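RagB/SusD domain protein (Flavobacterium johnsoniae, PDB 5J90) binds chitin as a SusD-like outer-membrane lipoprotein, probably holding the polysaccharide at the cell surface for uptake by its utilization system. Local coordinates at residues A[62-67]-A[263-268]; A[268-273]-A[446-451]; A[296-301]-A[313-318]. All coordinates share one frame; numbering follows the deposited sequence.

How the contacts relate
The three contacts lie on the same side of the chain's centre, each largely buried, and show how a mostly helical SusD-like protein ties its loops together. Contact 1, closest to that centre, pairs two very short, weakly bonded strands by backbone bonds and two side-chain hydroxyls. Contact 2 shares Ser268 with it and fixes the helix after strand 266-267 to a late loop by one carboxylate and two waters, with solvent-exposed Lys446 at its margin. Contact 3, farthest from the chain's centre, relies on backbone and serine bonds between two loops. Backbone bonds between Met267 and both Val300 and Ser316 join contacts 1 and 3, while Glu272 and Arg301 connect contacts 2 and 3.

Contact 1: A[62-67]-A[263-268]; sequences GYMATP and LDIRMS
Ala65 and Arg266 form an antiparallel hydrogen-bonded pair, with Ala65 N giving to Arg266 O at 3.0 Å and Arg266 N giving to Ala65 O at 2.8 Å. Two side-chain hydroxyls extend this small ladder, one beyond each end. Ser268 OG donates to Gly62 O at 2.6 Å, standing 42° out of the carbonyl plane; with chi1 at 69°, the hydroxyl lies between its own backbone N and carbonyl carbon, from where it serves both Gly62 O and the amide of Met271. Toward the other end, Thr66 OG1 donates to Asp264 O at 2.8 Å, again from above the carbonyl plane.

Apolar groups fill in around these bonds. Ile265 swings its CG1 branch back over the partner strand, where CG1 meets Met64 CB at 3.6 Å and the terminal CD1 rests on the Ala65 carbonyl. The Pro67 ring crosses the Arg266 side chain at about a right angle, its CD 3.9 Å from Arg266 CG. Bends at chi2 and chi3 fold Arg266 back on its own strand, and NE donates to Ile265 O at 2.8 Å, an oxygen that lies almost in the guanidinium plane; NH2 is held by Ser259.

Farther out, Asp264 takes bonds from Thr68 and Gln50 and a salt bridge from Lys309, while the Tyr63 hydroxyl is hydrogen-bonded to Trp425 O and its ring packs against Trp425 and Phe429. Ser268 is the N-cap of helix 269-277, its hydroxyl also accepting from Met271 N. One buried hydroxyl, donor and acceptor at once, therefore links the exit of helix 57-60 to the start of helix 269-277.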
loop_
_atom_site.group_PDB
_atom_site.type_symbol
_atom_site.label_atom_id
_atom_site.label_comp_id
_atom_site.label_asym_id
_atom_site.label_seq_id
_atom_site.Cartn_x
_atom_site.Cartn_y
_atom_site.Cartn_z
ATOM N N GLY A 62 -3.999 -13.633 -17.673
ATOM C CA GLY A 62 -3.714 -13.643 -19.096
ATOM C C GLY A 62 -3.484 -15.016 -19.707
ATOM O O GLY A 62 -3.153 -15.112 -20.892
ATOM N N TYR A 63 -3.658 -16.083 -18.935
ATOM C CA TYR A 63 -3.436 -17.431 -19.459
ATOM C C TYR A 63 -4.568 -17.938 -20.359
ATOM O O TYR A 63 -4.309 -18.603 -21.362
ATOM C CB TYR A 63 -3.281 -18.411 -18.308
ATOM C CG TYR A 63 -1.896 -18.485 -17.690
ATOM C CD1 TYR A 63 -0.832 -17.703 -18.157
ATOM C CD2 TYR A 63 -1.650 -19.357 -16.641
ATOM C CE1 TYR A 63 0.445 -17.807 -17.580
ATOM C CE2 TYR A 63 -0.392 -19.470 -16.068
ATOM C CZ TYR A 63 0.654 -18.693 -16.539
ATOM O OH TYR A 63 1.898 -18.825 -15.958
ATOM N N MET A 64 -5.808 -17.660 -19.972
ATOM C CA MET A 64 -6.982 -18.266 -20.611
ATOM C C MET A 64 -8.109 -17.258 -20.676
ATOM O O MET A 64 -8.085 -16.240 -19.974
ATOM C CB MET A 64 -7.419 -19.507 -19.822
ATOM C CG MET A 64 -6.375 -20.617 -19.823
ATOM S SD MET A 64 -6.752 -22.048 -18.789
ATOM C CE MET A 64 -5.575 -21.805 -17.444
ATOM N N ALA A 65 -9.105 -17.530 -21.521
ATOM C CA ALA A 65 -10.254 -16.633 -21.655
ATOM C C ALA A 65 -11.493 -17.433 -21.999
ATOM O O ALA A 65 -11.405 -18.471 -22.661
ATOM C CB ALA A 65 -9.994 -15.588 -22.728
ATOM N N THR A 66 -12.645 -16.964 -21.535
ATOM C CA THR A 66 -13.891 -17.662 -21.828
ATOM C C THR A 66 -14.604 -17.101 -23.066
ATOM O O THR A 66 -14.610 -15.891 -23.294
ATOM C CB THR A 66 -14.854 -17.645 -20.626
ATOM O OG1 THR A 66 -15.992 -18.469 -20.929
ATOM C CG2 THR A 66 -15.334 -16.228 -20.334
ATOM N N PRO A 67 -15.197 -17.994 -23.883
ATOM C CA PRO A 67 -16.048 -17.550 -24.995
ATOM C C PRO A 67 -17.492 -17.347 -24.554
ATOM O O PRO A 67 -18.325 -16.938 -25.367
ATOM C CB PRO A 67 -15.992 -18.740 -25.950
ATOM C CG PRO A 67 -15.915 -19.922 -25.031
ATOM C CD PRO A 67 -15.020 -19.457 -23.874
ATOM N N LEU A 263 -16.337 -26.425 -23.710
ATOM C CA LEU A 263 -15.923 -25.264 -24.498
ATOM C C LEU A 263 -16.094 -23.952 -23.722
ATOM O O LEU A 263 -16.398 -22.911 -24.305
ATOM C CB LEU A 263 -16.701 -25.197 -25.816
ATOM C CG LEU A 263 -16.682 -26.448 -26.702
ATOM C CD1 LEU A 263 -17.495 -26.194 -27.971
ATOM C CD2 LEU A 263 -15.265 -26.880 -27.050
ATOM N N ASP A 264 -15.886 -24.009 -22.407
ATOM C CA ASP A 264 -16.088 -22.840 -21.552
ATOM C C ASP A 264 -14.799 -22.059 -21.294
ATOM O O ASP A 264 -14.820 -21.001 -20.655
ATOM C CB ASP A 264 -16.693 -23.252 -20.216
ATOM C CG ASP A 264 -18.206 -23.188 -20.208
ATOM O OD1 ASP A 264 -18.808 -22.621 -21.155
ATOM O OD2 ASP A 264 -18.785 -23.697 -19.226
ATOM N N ILE A 265 -13.678 -22.581 -21.768
ATOM C CA ILE A 265 -12.405 -21.867 -21.645
ATOM C C ILE A 265 -11.555 -22.152 -22.879
ATOM O O ILE A 265 -11.594 -23.268 -23.439
ATOM C CB ILE A 265 -11.663 -22.201 -20.310
ATOM C CG1 ILE A 265 -10.636 -21.111 -19.948
ATOM C CG2 ILE A 265 -11.004 -23.573 -20.349
ATOM C CD1 ILE A 265 -11.279 -19.820 -19.471
ATOM N N ARG A 266 -10.817 -21.133 -23.313
ATOM C CA ARG A 266 -10.013 -21.191 -24.529
ATOM C C ARG A 266 -8.650 -20.540 -24.298
ATOM O O ARG A 266 -8.425 -19.876 -23.275
ATOM C CB ARG A 266 -10.709 -20.430 -25.668
ATOM C CG ARG A 266 -12.132 -20.880 -26.036
ATOM C CD ARG A 266 -12.165 -22.095 -26.966
ATOM N NE ARG A 266 -12.006 -23.339 -26.230
ATOM C CZ ARG A 266 -12.124 -24.556 -26.756
ATOM N NH1 ARG A 266 -12.421 -24.708 -28.045
ATOM N NH2 ARG A 266 -11.955 -25.621 -25.992
ATOM N N MET A 267 -7.737 -20.729 -25.245
ATOM C CA MET A 267 -6.523 -19.928 -25.322
ATOM C C MET A 267 -6.873 -18.441 -25.222
ATOM O O MET A 267 -7.895 -18.000 -25.754
ATOM C CB MET A 267 -5.843 -20.198 -26.662
ATOM C CG MET A 267 -4.518 -19.484 -26.867
ATOM S SD MET A 267 -3.945 -19.786 -28.555
ATOM C CE MET A 267 -2.232 -19.286 -28.418
ATOM N N SER A 268 -6.035 -17.665 -24.536
ATOM C CA SER A 268 -6.261 -16.224 -24.410
ATOM C C SER A 268 -5.573 -15.416 -25.506
ATOM O O SER A 268 -4.632 -15.881 -26.148
ATOM C CB SER A 268 -5.719 -15.729 -23.071
ATOM O OG SER A 268 -4.307 -15.801 -23.093
#

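Contact 2: A[268-273]-A[446-451]; sequences SADMES and KLFPVL
The first turn of helix 269-277 meets an irregular, extended run at 446-451, and the two backbones come nearest at Asp270 and Leu447, whose CA atoms are 6.2 Å apart. Within 268-273 the helix opens with Glu272 N bonded to Ser268 O and Ser273 N to Ala269 O. Between the segments, Phe448 N donates to Asp270 OD1 at 2.8 Å, a fairly straight bond (161°) that uses the syn lone pair of the carboxylate.

Asp270 thereby links the start of this helix of the SusD-like fold to the loop between helices 432-442 and 472-477. Each carboxylate oxygen also receives a water: one bridges OD1 to Lys446 O, the other OD2 to Phe448 O. The first of these waters lies over the centre of one face of the Phe448 ring.

Leu447 crosses the aspartate at about a right angle and sets CD2 against Asp270 CG at 3.6 Å. Phe448 runs past Asp270 in the opposite direction, with its ring only 20° from the carboxylate plane. Its CD2 touches Ala269 CB at 3.9 Å, Ala269 O stands at the ring edge near CE2, and CZ reaches Ser273 CB at 3.7 Å. The hydroxyl of Ser273 is bonded to Ala385 O, and Arg301 packs against the phenylalanine.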
loop_
_atom_site.group_PDB
_atom_site.type_symbol
_atom_site.label_atom_id
_atom_site.label_comp_id
_atom_site.label_asym_id
_atom_site.label_seq_id
_atom_site.Cartn_x
_atom_site.Cartn_y
_atom_site.Cartn_z
ATOM N N SER A 268 -6.035 -17.665 -24.536
ATOM C CA SER A 268 -6.261 -16.224 -24.410
ATOM C C SER A 268 -5.573 -15.416 -25.506
ATOM O O SER A 268 -4.632 -15.881 -26.148
ATOM C CB SER A 268 -5.719 -15.729 -23.071
ATOM O OG SER A 268 -4.307 -15.801 -23.093
ATOM N N ALA A 269 -6.027 -14.178 -25.681
ATOM C CA ALA A 269 -5.366 -13.252 -26.593
ATOM C C ALA A 269 -3.938 -12.920 -26.165
ATOM O O ALA A 269 -3.064 -12.768 -27.010
ATOM C CB ALA A 269 -6.183 -11.979 -26.739
ATOM N N ASP A 270 -3.684 -12.810 -24.863
ATOM C CA ASP A 270 -2.312 -12.548 -24.413
ATOM C C ASP A 270 -1.376 -13.702 -24.766
ATOM O O ASP A 270 -0.238 -13.482 -25.196
ATOM C CB ASP A 270 -2.257 -12.291 -22.901
ATOM C CG ASP A 270 -2.870 -10.964 -22.503
ATOM O OD1 ASP A 270 -2.419 -9.909 -23.002
ATOM O OD2 ASP A 270 -3.804 -10.983 -21.680
ATOM N N MET A 271 -1.845 -14.933 -24.566
ATOM C CA MET A 271 -1.042 -16.093 -24.923
ATOM C C MET A 271 -0.783 -16.135 -26.432
ATOM O O MET A 271 0.327 -16.449 -26.852
ATOM C CB MET A 271 -1.694 -17.385 -24.428
ATOM C CG MET A 271 -1.306 -17.754 -23.006
ATOM S SD MET A 271 0.358 -18.424 -23.017
ATOM C CE MET A 271 0.703 -18.505 -21.259
ATOM N N GLU A 272 -1.788 -15.797 -27.233
ATOM C CA GLU A 272 -1.562 -15.763 -28.678
ATOM C C GLU A 272 -0.504 -14.717 -29.024
ATOM O O GLU A 272 0.458 -15.003 -29.721
ATOM C CB GLU A 272 -2.852 -15.479 -29.454
ATOM C CG GLU A 272 -2.608 -15.547 -30.958
ATOM C CD GLU A 272 -3.784 -15.101 -31.816
ATOM O OE1 GLU A 272 -4.955 -15.302 -31.432
ATOM O OE2 GLU A 272 -3.520 -14.561 -32.915
ATOM N N SER A 273 -0.667 -13.504 -28.507
ATOM C CA SER A 273 0.267 -12.423 -28.805
ATOM C C SER A 273 1.704 -12.773 -28.428
ATOM O O SER A 273 2.639 -12.618 -29.228
ATOM C CB SER A 273 -0.168 -11.142 -28.081
ATOM O OG SER A 273 0.789 -10.117 -28.279
ATOM N N LYS A 446 3.277 -7.503 -19.731
ATOM C CA LYS A 446 2.209 -6.579 -20.086
ATOM C C LYS A 446 1.045 -7.376 -20.682
ATOM O O LYS A 446 1.255 -8.260 -21.516
ATOM C CB LYS A 446 2.699 -5.533 -21.098
ATOM C CG LYS A 446 3.966 -4.780 -20.685
ATOM C CD LYS A 446 3.801 -4.029 -19.376
ATOM C CE LYS A 446 2.827 -2.872 -19.507
ATOM N NZ LYS A 446 2.891 -1.965 -18.319
ATOM N N LEU A 447 -0.170 -7.058 -20.242
ATOM C CA LEU A 447 -1.386 -7.747 -20.679
ATOM C C LEU A 447 -2.372 -6.784 -21.333
ATOM O O LEU A 447 -2.401 -5.594 -21.022
ATOM C CB LEU A 447 -2.067 -8.430 -19.482
ATOM C CG LEU A 447 -1.252 -9.469 -18.706
ATOM C CD1 LEU A 447 -2.037 -9.974 -17.496
ATOM C CD2 LEU A 447 -0.828 -10.635 -19.601
ATOM N N PHE A 448 -3.211 -7.296 -22.227
ATOM C CA PHE A 448 -4.232 -6.450 -22.844
ATOM C C PHE A 448 -5.281 -6.031 -21.816
ATOM O O PHE A 448 -5.851 -6.877 -21.126
ATOM C CB PHE A 448 -4.935 -7.187 -23.993
ATOM C CG PHE A 448 -4.023 -7.575 -25.128
ATOM C CD1 PHE A 448 -3.175 -6.644 -25.713
ATOM C CD2 PHE A 448 -4.029 -8.868 -25.621
ATOM C CE1 PHE A 448 -2.348 -7.000 -26.765
ATOM C CE2 PHE A 448 -3.201 -9.233 -26.671
ATOM C CZ PHE A 448 -2.364 -8.299 -27.242
ATOM N N PRO A 449 -5.567 -4.724 -21.726
ATOM C CA PRO A 449 -6.605 -4.260 -20.797
ATOM C C PRO A 449 -8.004 -4.700 -21.230
ATOM O O PRO A 449 -8.258 -4.903 -22.421
ATOM C CB PRO A 449 -6.481 -2.734 -20.866
ATOM C CG PRO A 449 -5.845 -2.464 -22.203
ATOM C CD PRO A 449 -4.876 -3.605 -22.389
ATOM N N VAL A 450 -8.915 -4.855 -20.281
ATOM C CA VAL A 450 -10.291 -5.195 -20.634
ATOM C C VAL A 450 -10.927 -4.051 -21.422
ATOM O O VAL A 450 -10.511 -2.898 -21.309
ATOM C CB VAL A 450 -11.168 -5.544 -19.398
ATOM C CG1 VAL A 450 -10.607 -6.763 -18.672
ATOM C CG2 VAL A 450 -11.314 -4.343 -18.453
ATOM N N LEU A 451 -11.928 -4.388 -22.233
ATOM C CA LEU A 451 -12.675 -3.400 -23.010
ATOM C C LEU A 451 -13.983 -3.043 -22.326
ATOM O O LEU A 451 -14.563 -1.992 -22.599
ATOM C CB LEU A 451 -12.958 -3.932 -24.415
ATOM C CG LEU A 451 -11.701 -4.150 -25.249
ATOM C CD1 LEU A 451 -12.045 -4.784 -26.596
ATOM C CD2 LEU A 451 -10.958 -2.840 -25.436
HETATM O O HOH W 1 0.155 -9.392 -23.907
HETATM O O HOH W 2 -5.591 -9.503 -20.397
#

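Contact 3: A[296-301]-A[313-318]; sequences EYKGVR and QDFSGI
Two loop segments between helix 283-286 and strand 326-328 are joined here through Lys298 and Ser316, beside the short strand 266-267 of the SusD-like fold. Lys298 uses both of its backbone polar groups: its N donates to Ser316 OG at 2.9 Å, and its O accepts from Ser316 N at 2.9 Å, the donor lying in the carbonyl plane. With chi1 at -75°, Ser316 OG sits beside its own backbone N, so hydroxyl and amide can engage the same residue. That hydroxyl is also bonded to Asp288 O.

Phe315, just before Ser316, packs beside this pairing. Its CB lies on Val300 CG2 at 3.6 Å, and the two side chains cross obliquely. The carbonyl oxygens of Lys298 and Gly299 both stand at the ring edge, near its plane, with Gly299 O 3.2 Å from CD2. Phe293 meets the same ring edge-to-face, and Tyr387 OH bonds to Gly299 O.

The Lys298 side chain leads away, and its NZ is hydrogen-bonded to Val388 O and salt-bridged to Glu272. Ser316 thus holds Lys298 through a backbone amide and a hydroxyl, both neutral, while the end of Lys298 brings in charge, toward helix 269-277.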
loop_
_atom_site.group_PDB
_atom_site.type_symbol
_atom_site.label_atom_id
_atom_site.label_comp_id
_atom_site.label_asym_id
_atom_site.label_seq_id
_atom_site.Cartn_x
_atom_site.Cartn_y
_atom_site.Cartn_z
ATOM N N GLU A 296 -4.411 -23.258 -37.022
ATOM C CA GLU A 296 -3.948 -22.010 -36.422
ATOM C C GLU A 296 -4.194 -21.991 -34.917
ATOM O O GLU A 296 -5.147 -22.596 -34.423
ATOM C CB GLU A 296 -4.645 -20.803 -37.058
ATOM C CG GLU A 296 -4.317 -20.579 -38.528
ATOM C CD GLU A 296 -4.940 -19.301 -39.072
ATOM O OE1 GLU A 296 -4.871 -18.261 -38.381
ATOM O OE2 GLU A 296 -5.507 -19.335 -40.187
ATOM N N TYR A 297 -3.313 -21.301 -34.200
ATOM C CA TYR A 297 -3.511 -21.029 -32.777
ATOM C C TYR A 297 -4.175 -19.674 -32.619
ATOM O O TYR A 297 -3.576 -18.647 -32.937
ATOM C CB TYR A 297 -2.171 -21.069 -32.032
ATOM C CG TYR A 297 -1.539 -22.436 -32.102
ATOM C CD1 TYR A 297 -1.971 -23.464 -31.273
ATOM C CD2 TYR A 297 -0.538 -22.714 -33.026
ATOM C CE1 TYR A 297 -1.412 -24.727 -31.343
ATOM C CE2 TYR A 297 0.026 -23.979 -33.107
ATOM C CZ TYR A 297 -0.416 -24.980 -32.266
ATOM O OH TYR A 297 0.130 -26.242 -32.333
ATOM N N LYS A 298 -5.420 -19.674 -32.150
ATOM C CA LYS A 298 -6.181 -18.436 -32.016
ATOM C C LYS A 298 -6.744 -18.282 -30.613
ATOM O O LYS A 298 -7.407 -19.184 -30.098
ATOM C CB LYS A 298 -7.321 -18.370 -33.040
ATOM C CG LYS A 298 -6.862 -18.149 -34.481
ATOM C CD LYS A 298 -6.078 -16.848 -34.637
ATOM C CE LYS A 298 -6.894 -15.632 -34.229
ATOM N NZ LYS A 298 -6.076 -14.383 -34.285
ATOM N N GLY A 299 -6.477 -17.128 -30.007
ATOM C CA GLY A 299 -6.909 -16.872 -28.646
ATOM C C GLY A 299 -8.069 -15.905 -28.585
ATOM O O GLY A 299 -8.359 -15.185 -29.552
ATOM N N VAL A 300 -8.726 -15.886 -27.430
ATOM C CA VAL A 300 -9.902 -15.069 -27.185
ATOM C C VAL A 300 -9.542 -13.920 -26.236
ATOM O O VAL A 300 -8.830 -14.119 -25.240
ATOM C CB VAL A 300 -11.021 -15.925 -26.577
ATOM C CG1 VAL A 300 -12.256 -15.084 -26.309
ATOM C CG2 VAL A 300 -11.345 -17.097 -27.505
ATOM N N ARG A 301 -10.027 -12.721 -26.545
ATOM C CA ARG A 301 -9.784 -11.542 -25.719
ATOM C C ARG A 301 -10.650 -11.606 -24.462
ATOM O O ARG A 301 -11.816 -11.993 -24.519
ATOM C CB ARG A 301 -10.115 -10.280 -26.522
ATOM C CG ARG A 301 -9.861 -8.977 -25.792
ATOM C CD ARG A 301 -8.512 -8.417 -26.137
ATOM N NE ARG A 301 -8.258 -7.178 -25.410
ATOM C CZ ARG A 301 -8.164 -5.971 -25.961
ATOM N NH1 ARG A 301 -8.294 -5.809 -27.276
ATOM N NH2 ARG A 301 -7.923 -4.920 -25.191
ATOM N N GLN A 313 -16.294 -19.959 -29.357
ATOM C CA GLN A 313 -16.104 -21.290 -28.775
ATOM C C GLN A 313 -15.189 -22.182 -29.604
ATOM O O GLN A 313 -14.635 -23.154 -29.089
ATOM C CB GLN A 313 -17.440 -21.995 -28.551
ATOM C CG GLN A 313 -18.055 -22.545 -29.827
ATOM C CD GLN A 313 -19.467 -23.030 -29.611
ATOM O OE1 GLN A 313 -20.029 -22.874 -28.530
ATOM N NE2 GLN A 313 -20.055 -23.624 -30.646
ATOM N N ASP A 314 -15.052 -21.870 -30.890
ATOM C CA ASP A 314 -14.226 -22.673 -31.778
ATOM C C ASP A 314 -12.839 -22.085 -32.016
ATOM O O ASP A 314 -12.111 -22.522 -32.907
ATOM C CB ASP A 314 -14.957 -22.962 -33.099
ATOM C CG ASP A 314 -16.076 -23.974 -32.930
ATOM O OD1 ASP A 314 -15.991 -24.821 -32.012
ATOM O OD2 ASP A 314 -17.045 -23.928 -33.723
ATOM N N PHE A 315 -12.458 -21.111 -31.188
ATOM C CA PHE A 315 -11.056 -20.693 -31.110
ATOM C C PHE A 315 -10.235 -21.816 -30.447
ATOM O O PHE A 315 -10.784 -22.867 -30.100
ATOM C CB PHE A 315 -10.939 -19.381 -30.317
ATOM C CG PHE A 315 -11.259 -18.137 -31.124
ATOM C CD1 PHE A 315 -12.435 -18.043 -31.860
ATOM C CD2 PHE A 315 -10.388 -17.057 -31.132
ATOM C CE1 PHE A 315 -12.725 -16.904 -32.592
ATOM C CE2 PHE A 315 -10.672 -15.913 -31.866
ATOM C CZ PHE A 315 -11.849 -15.836 -32.593
ATOM N N SER A 316 -8.934 -21.611 -30.254
ATOM C CA SER A 316 -8.078 -22.681 -29.735
ATOM C C SER A 316 -8.437 -23.151 -28.327
ATOM O O SER A 316 -8.654 -22.341 -27.423
ATOM C CB SER A 316 -6.601 -22.273 -29.764
ATOM O OG SER A 316 -6.070 -22.304 -31.081
ATOM N N GLY A 317 -8.484 -24.464 -28.136
ATOM C CA GLY A 317 -8.716 -25.025 -26.821
ATOM C C GLY A 317 -7.422 -25.174 -26.035
ATOM O O GLY A 317 -6.327 -25.000 -26.573
ATOM N N ILE A 318 -7.554 -25.492 -24.751
ATOM C CA ILE A 318 -6.395 -25.798 -23.923
ATOM C C ILE A 318 -5.893 -27.176 -24.342
ATOM O O ILE A 318 -6.688 -28.088 -24.593
ATOM C CB ILE A 318 -6.742 -25.766 -22.419
ATOM C CG1 ILE A 318 -7.525 -24.489 -22.068
ATOM C CG2 ILE A 318 -5.472 -25.896 -21.584
ATOM C CD1 ILE A 318 -6.844 -23.194 -22.493
#